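Local coordinates for uncharacterized protein (Klebsiella pneumoniae, PDB 2A2L), which is of unknown function but belongs to the HbpS-like family, named for haem-degrading proteins, and assembles from several copies of one chain, at residues 14-19 with 139-144; 23-28 with 50-55; 33-38 with 120-125. One frame throughout, in Å; residues are numbered along the deposited sequence.

Interaction 1 of 3, residues 14-19 with 139-144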
# COMPACT_ATOMS: atom_id res chain seq x y z
N LEU A 14 -29.25 -7.67 -0.05
CA LEU A 14 -29.00 -7.89 -1.45
C LEU A 14 -30.29 -7.75 -2.27
O LEU A 14 -30.31 -7.10 -3.32
CB LEU A 14 -28.37 -9.27 -1.64
CG LEU A 14 -28.14 -9.74 -3.07
CD1 LEU A 14 -27.34 -8.71 -3.85
CD2 LEU A 14 -27.42 -11.08 -3.04
N ALA A 15 -31.37 -8.35 -1.80
CA ALA A 15 -32.66 -8.21 -2.45
C ALA A 15 -32.91 -6.77 -2.89
O ALA A 15 -33.06 -6.50 -4.09
CB ALA A 15 -33.77 -8.67 -1.51
N ALA A 16 -32.93 -5.86 -1.92
CA ALA A 16 -33.14 -4.41 -2.12
C ALA A 16 -32.07 -3.75 -3.00
O ALA A 16 -32.39 -2.96 -3.88
CB ALA A 16 -33.19 -3.72 -0.78
N ALA A 17 -30.81 -4.09 -2.74
CA ALA A 17 -29.68 -3.70 -3.60
C ALA A 17 -29.94 -4.05 -5.05
O ALA A 17 -29.74 -3.22 -5.94
CB ALA A 17 -28.39 -4.36 -3.13
N GLN A 18 -30.38 -5.28 -5.29
CA GLN A 18 -30.58 -5.78 -6.64
C GLN A 18 -31.65 -4.99 -7.39
O GLN A 18 -31.50 -4.72 -8.58
CB GLN A 18 -30.98 -7.24 -6.60
CG GLN A 18 -29.81 -8.16 -6.67
CD GLN A 18 -30.20 -9.55 -6.26
OE1 GLN A 18 -31.24 -9.76 -5.63
NE2 GLN A 18 -29.38 -10.53 -6.60
N GLN A 19 -32.70 -4.62 -6.68
CA GLN A 19 -33.81 -3.88 -7.25
C GLN A 19 -33.43 -2.45 -7.60
O GLN A 19 -33.75 -1.99 -8.69
CB GLN A 19 -35.00 -3.91 -6.29
CG GLN A 19 -35.55 -5.31 -6.00
CD GLN A 19 -35.92 -6.11 -7.27
OE1 GLN A 19 -36.85 -5.75 -8.01
NE2 GLN A 19 -35.20 -7.20 -7.50
N ASP A 139 -35.38 6.38 -3.99
CA ASP A 139 -36.79 6.43 -4.35
C ASP A 139 -37.37 5.07 -4.74
O ASP A 139 -38.57 4.82 -4.51
CB ASP A 139 -36.99 7.41 -5.51
CG ASP A 139 -37.15 8.83 -5.05
OD1 ASP A 139 -37.41 9.03 -3.84
OD2 ASP A 139 -37.04 9.75 -5.90
N CYS A 140 -36.54 4.21 -5.34
CA CYS A 140 -36.93 2.82 -5.60
C CYS A 140 -37.03 2.08 -4.27
O CYS A 140 -38.03 1.39 -4.01
CB CYS A 140 -35.91 2.15 -6.55
SG CYS A 140 -35.90 0.31 -6.65
N PHE A 141 -36.02 2.26 -3.42
CA PHE A 141 -35.96 1.54 -2.15
C PHE A 141 -37.24 1.74 -1.37
O PHE A 141 -37.91 0.78 -1.01
CB PHE A 141 -34.75 1.97 -1.31
CG PHE A 141 -34.79 1.46 0.12
CD1 PHE A 141 -34.52 0.13 0.41
CD2 PHE A 141 -35.11 2.31 1.17
CE1 PHE A 141 -34.57 -0.34 1.71
CE2 PHE A 141 -35.17 1.85 2.48
CZ PHE A 141 -34.89 0.52 2.74
N SER A 142 -37.59 3.00 -1.14
CA SER A 142 -38.66 3.33 -0.21
C SER A 142 -40.01 2.81 -0.68
O SER A 142 -40.92 2.63 0.12
CB SER A 142 -38.72 4.84 0.04
OG SER A 142 -38.61 5.58 -1.15
N ALA A 143 -40.11 2.56 -1.99
CA ALA A 143 -41.33 2.06 -2.63
C ALA A 143 -41.56 0.55 -2.42
O ALA A 143 -42.71 0.10 -2.33
CB ALA A 143 -41.30 2.38 -4.13
N LEU A 144 -40.46 -0.20 -2.35
CA LEU A 144 -40.48 -1.67 -2.21
C LEU A 144 -41.39 -2.22 -1.10
O LEU A 144 -41.45 -1.66 0.00
CB LEU A 144 -39.04 -2.18 -2.01
CG LEU A 144 -38.21 -2.43 -3.27
CD1 LEU A 144 -36.72 -2.21 -3.02
CD2 LEU A 144 -38.46 -3.81 -3.80

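Interaction 2 of 3, residues 23-28 with 50-55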
# COMPACT_ATOMS: atom_id res chain seq x y z
N ALA A 23 -33.39 -0.00 -11.25
CA ALA A 23 -33.94 1.34 -11.33
C ALA A 23 -32.89 2.24 -11.97
O ALA A 23 -33.12 2.82 -13.04
CB ALA A 23 -34.30 1.84 -9.94
N VAL A 24 -31.74 2.33 -11.31
CA VAL A 24 -30.58 3.09 -11.76
C VAL A 24 -30.21 2.77 -13.21
O VAL A 24 -29.99 3.68 -14.01
CB VAL A 24 -29.37 2.84 -10.80
CG1 VAL A 24 -28.04 3.28 -11.40
CG2 VAL A 24 -29.61 3.54 -9.49
N GLU A 25 -30.19 1.48 -13.56
CA GLU A 25 -29.83 1.05 -14.89
C GLU A 25 -30.84 1.52 -15.94
O GLU A 25 -30.51 1.67 -17.12
CB GLU A 25 -29.70 -0.48 -14.94
CG GLU A 25 -28.74 -1.00 -16.01
CD GLU A 25 -28.82 -2.52 -16.22
OE1 GLU A 25 -29.45 -3.23 -15.39
OE2 GLU A 25 -28.26 -2.99 -17.23
N LYS A 26 -32.06 1.74 -15.50
CA LYS A 26 -33.12 2.09 -16.42
C LYS A 26 -33.18 3.60 -16.56
O LYS A 26 -33.45 4.12 -17.64
CB LYS A 26 -34.44 1.58 -15.88
CG LYS A 26 -35.46 1.21 -16.93
CD LYS A 26 -36.83 1.05 -16.26
CE LYS A 26 -37.87 1.97 -16.87
NZ LYS A 26 -39.15 1.95 -16.11
N LYS A 27 -32.92 4.29 -15.46
CA LYS A 27 -32.85 5.74 -15.49
C LYS A 27 -31.61 6.25 -16.21
O LYS A 27 -31.68 7.22 -16.97
CB LYS A 27 -32.90 6.31 -14.07
CG LYS A 27 -32.95 7.84 -14.00
CD LYS A 27 -34.31 8.37 -14.38
CE LYS A 27 -34.22 9.84 -14.74
NZ LYS A 27 -35.38 10.24 -15.60
N ALA A 28 -30.47 5.61 -15.96
CA ALA A 28 -29.23 6.02 -16.56
C ALA A 28 -29.37 5.89 -18.08
O ALA A 28 -28.88 6.74 -18.83
CB ALA A 28 -28.10 5.18 -16.06
N GLN A 50 -22.01 -2.91 -9.67
CA GLN A 50 -22.48 -3.21 -11.01
C GLN A 50 -22.10 -2.15 -12.05
O GLN A 50 -22.51 -0.99 -11.94
CB GLN A 50 -23.99 -3.36 -11.01
CG GLN A 50 -24.56 -3.62 -12.36
CD GLN A 50 -26.02 -3.95 -12.30
OE1 GLN A 50 -26.39 -5.06 -11.91
NE2 GLN A 50 -26.87 -3.00 -12.69
N ARG A 51 -21.32 -2.56 -13.04
CA ARG A 51 -20.77 -1.65 -14.04
C ARG A 51 -21.38 -1.83 -15.44
O ARG A 51 -21.25 -2.88 -16.06
CB ARG A 51 -19.23 -1.70 -14.09
CG ARG A 51 -18.66 -0.75 -15.15
CD ARG A 51 -17.14 -0.65 -15.14
NE ARG A 51 -16.49 -1.73 -15.91
CZ ARG A 51 -16.39 -1.76 -17.24
NH1 ARG A 51 -16.90 -0.79 -17.99
NH2 ARG A 51 -15.78 -2.78 -17.82
N MET A 52 -22.06 -0.79 -15.90
CA MET A 52 -22.47 -0.72 -17.29
C MET A 52 -21.27 -0.78 -18.24
O MET A 52 -20.18 -0.26 -17.95
CB MET A 52 -23.31 0.53 -17.54
CG MET A 52 -24.73 0.40 -16.98
SD MET A 52 -25.59 1.95 -16.85
CE MET A 52 -26.36 1.80 -15.31
N ASP A 53 -21.48 -1.42 -19.39
CA ASP A 53 -20.38 -1.89 -20.21
C ASP A 53 -19.63 -0.73 -20.88
O ASP A 53 -18.48 -0.90 -21.27
CB ASP A 53 -20.93 -2.84 -21.27
CG ASP A 53 -21.59 -4.07 -20.66
OD1 ASP A 53 -20.85 -4.93 -20.12
OD2 ASP A 53 -22.84 -4.18 -20.72
N GLU A 54 -20.30 0.41 -20.99
CA GLU A 54 -19.76 1.65 -21.56
C GLU A 54 -19.25 2.62 -20.48
O GLU A 54 -18.74 3.69 -20.81
CB GLU A 54 -20.88 2.40 -22.32
CG GLU A 54 -21.40 1.76 -23.63
CD GLU A 54 -20.30 1.32 -24.56
OE1 GLU A 54 -19.60 2.20 -25.11
OE2 GLU A 54 -20.13 0.09 -24.73
N ALA A 55 -19.40 2.27 -19.20
CA ALA A 55 -18.93 3.12 -18.10
C ALA A 55 -17.40 3.11 -17.91
O ALA A 55 -16.71 2.17 -18.34
CB ALA A 55 -19.64 2.75 -16.80
O HOH W 1 -29.70 -3.96 -12.97

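Interaction 3 of 3, residues 33-38 with 120-125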
# COMPACT_ATOMS: atom_id res chain seq x y z
N VAL A 33 -26.59 7.74 -20.30
CA VAL A 33 -25.33 7.66 -19.59
C VAL A 33 -25.05 6.24 -19.07
O VAL A 33 -25.97 5.51 -18.73
CB VAL A 33 -25.22 8.80 -18.49
CG1 VAL A 33 -26.05 8.50 -17.24
CG2 VAL A 33 -23.75 9.08 -18.11
N ALA A 34 -23.79 5.85 -19.04
CA ALA A 34 -23.37 4.56 -18.48
C ALA A 34 -22.64 4.74 -17.16
O ALA A 34 -21.60 5.39 -17.09
CB ALA A 34 -22.50 3.84 -19.45
N VAL A 35 -23.18 4.14 -16.10
CA VAL A 35 -22.60 4.31 -14.77
C VAL A 35 -22.22 3.00 -14.07
O VAL A 35 -22.75 1.95 -14.39
CB VAL A 35 -23.50 5.16 -13.85
CG1 VAL A 35 -23.74 6.54 -14.46
CG2 VAL A 35 -24.79 4.45 -13.54
N VAL A 36 -21.30 3.09 -13.11
CA VAL A 36 -21.23 2.11 -12.01
C VAL A 36 -22.20 2.39 -10.84
O VAL A 36 -22.35 3.53 -10.43
CB VAL A 36 -19.79 1.94 -11.52
CG1 VAL A 36 -19.61 0.65 -10.69
CG2 VAL A 36 -18.86 1.93 -12.73
N PHE A 37 -22.85 1.34 -10.32
CA PHE A 37 -23.70 1.44 -9.13
C PHE A 37 -23.16 0.53 -8.05
O PHE A 37 -22.80 -0.63 -8.31
CB PHE A 37 -25.14 1.02 -9.43
CG PHE A 37 -26.10 1.15 -8.25
CD1 PHE A 37 -26.32 2.39 -7.63
CD2 PHE A 37 -26.81 0.03 -7.79
CE1 PHE A 37 -27.21 2.53 -6.54
CE2 PHE A 37 -27.73 0.13 -6.70
CZ PHE A 37 -27.94 1.39 -6.08
N SER A 38 -23.10 1.06 -6.83
CA SER A 38 -22.67 0.25 -5.69
C SER A 38 -23.62 0.42 -4.55
O SER A 38 -24.26 1.46 -4.45
CB SER A 38 -21.26 0.59 -5.29
OG SER A 38 -20.42 0.50 -6.41
N VAL A 120 -25.63 3.95 -0.91
CA VAL A 120 -25.45 3.72 -2.34
C VAL A 120 -24.41 4.69 -2.89
O VAL A 120 -24.07 5.68 -2.25
CB VAL A 120 -26.81 3.85 -3.14
CG1 VAL A 120 -27.91 2.94 -2.56
CG2 VAL A 120 -27.31 5.32 -3.17
N GLY A 121 -23.89 4.37 -4.06
CA GLY A 121 -22.88 5.17 -4.74
C GLY A 121 -23.02 5.00 -6.25
O GLY A 121 -23.18 3.88 -6.74
N VAL A 122 -23.01 6.11 -6.99
CA VAL A 122 -23.07 6.09 -8.46
C VAL A 122 -21.89 6.89 -9.01
O VAL A 122 -21.53 7.94 -8.46
CB VAL A 122 -24.42 6.70 -8.98
CG1 VAL A 122 -24.41 6.88 -10.50
CG2 VAL A 122 -25.58 5.81 -8.62
N SER A 123 -21.27 6.40 -10.06
CA SER A 123 -20.16 7.12 -10.66
C SER A 123 -20.15 6.90 -12.15
O SER A 123 -20.59 5.85 -12.61
CB SER A 123 -18.83 6.69 -10.05
OG SER A 123 -17.76 7.46 -10.56
N GLY A 124 -19.67 7.89 -12.90
CA GLY A 124 -19.39 7.72 -14.32
C GLY A 124 -20.22 8.66 -15.19
O GLY A 124 -20.09 8.66 -16.42
N GLY A 125 -21.08 9.45 -14.57
CA GLY A 125 -21.67 10.58 -15.26
C GLY A 125 -20.97 11.84 -14.81
O GLY A 125 -19.90 11.78 -14.21
O HOH W 2 -19.35 6.54 -17.74

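Interaction 1 of 3, residues 14-19 with 139-144
The side chains of Gln19 and Leu144 cross at about a right angle where the first turns of helix 14-30 meet Leu144, just past the end of helix 127-143, and no hydrogen bond links the two segments. The first torsion of Gln19 (chi1 -62°, CG opposite the carbonyl carbon) sets its methylenes against leucine: CG of Gln19 lies 3.9 Å from CD2 of Leu144, and CB of Gln19 lies 4.1 Å from CD1 of Leu144. The bend at chi2 turns only the amide. A glutamine suits this place because its methylenes can pack while the residue as a whole stays at the exposed border, beside Met3 of the second subunit. One turn back, Ala16 presents only a methyl. Its CB comes to the edge of the Phe141 ring, near the ring plane, 4.2 Å from CD1 of Phe141, and it also lies 4.4 Å from CD1 of Leu144.

The two helices lie together on one face of a four-stranded antiparallel sheet, consistent with the family's place in the GAF clan. Small residues such as alanine suit a helix-helix seam, and Ala16 and Phe141 have CA atoms 6.6 Å apart.

Sulfur makes the remaining contact. Cys140 holds SG opposite its own backbone N (chi1 163°), directing it to the backbone of Gln19, where SG of Cys140 sits 3.8 Å from O of Gln19. Beyond the pair, the Phe141 ring meets Phe112 edge-to-face and forms a cation-pi contact with Lys5 of the second subunit, whose NZ also bonds to the backbone oxygens of Phe141 and Leu144.

Interaction 2 of 3, residues 23-28 with 50-55
Met52 reaches helix 14-30 from just beyond strand 46-51, at the start of a type I turn, and its terminal methyl does most of the touching. The first torsion (chi1 -74°) sets CG opposite the carbonyl carbon, the second is extended, and the chain then turns at the sulfur (chi3 -138°) to lay CE against the helix. There CE of Met52 lies 3.6 Å from CA of Glu25 and 3.7 Å from CG of Glu25. The same methyl meets the side chain of Ala28, one turn further on, with CE of Met52 3.9 Å from CB of Ala28. An unbranched, flexible methionine suits this span, while the small alanine lets the methyl come close to the helix surface.

Glu25 serves both apolar and polar neighbours. Its CG supports the methionine, and the extended chain beyond carries the carboxylate towards Gln50, itself extended from the strand. These two side chains cross at about a right angle, their carboxylate and amide planes 65° apart, and OE1 of Glu25 stands 3.7 Å from NE2 of Gln50. A water bridges them, donating to OE1 of Glu25 at a notably short 2.5 Å and accepting from NE2 of Gln50 at 3.0 Å.

The contact ties one face of the sheet to the helix packed on it, at the strand that borders the sheet within the chain. Gln50 pairs there with an antiparallel strand of a third subunit, continuing the sheet across the interface. Gln18 of that subunit gives its NE2 to OE1 of both Glu25 and Gln50. The chemistry is therefore divided: methionine and alanine form an apolar, buried patch that probably keeps water out, whereas Glu25 and Gln50 form a hydrated polar margin shared with the neighbouring subunit.

Interaction 3 of 3, residues 33-38 with 120-125
Val36, Phe37 and Ser38 run antiparallel to Ser123, Val122 and Gly121, with the short strand axes 4.8 Å apart, as central neighbours in the four-stranded sheet. Four backbone hydrogen bonds join them. Val36 and Ser123 bond reciprocally, as do Ser38 and Gly121; the bond from N of Ser38 to O of Gly121 is 2.8 Å long. Between these hydrogen-bonded pairs sits the non-hydrogen-bonded pair Phe37 and Val122.

Apolar packing covers the face bearing Phe37 and Val122, against helices 14-30 and 127-143. With chi1 at -178°, the phenyl ring stands off this face and leans along its own strand toward the Ser38 end: CD1 of Phe37 meets CG2 of Val122 at the ring edge (3.6 Å), and CE1 of Phe37 reaches CB of Val120 (3.7 Å). Beta-branched valines suit the extended backbone here and pack beneath the helices.

The other face is mixed, with Val36, Ser38, Gly121 and Ser123; there OG of Ser38 bonds to OG of Ser63 on helix 59-72. Past the last bridge, a side chain on Gly124 would press on the preceding carbonyl oxygen (phi 119°, psi -2°), which explains the glycine. A water follows the ladder, donating to O of Ala34 and O of Gly124, each at 2.6 Å. The chemistry implies a sheet with two unlike faces, one sealed by hydrocarbon, the other joined to its helix partly through hydroxyl groups.

Interactions 2 and 3 lie close together, their centres about 7 Å apart, while the centre of interaction 1 is about 15 and 16 Å from theirs. Helix 14-30 takes part in interactions 1 and 2; strand 36-41, used by interaction 3, follows it and pairs with strand 46-51 of interaction 2. Along the chain, interaction 1 encloses both others, whereas the segments of interactions 2 and 3 alternate. The sheet core of interaction 3 thus carries the helix layer on one face, with interactions 1 and 2 at different points along helix 14-30. Both of these also touch the third subunit, linking the packing of this fold to the eight-chain assembly.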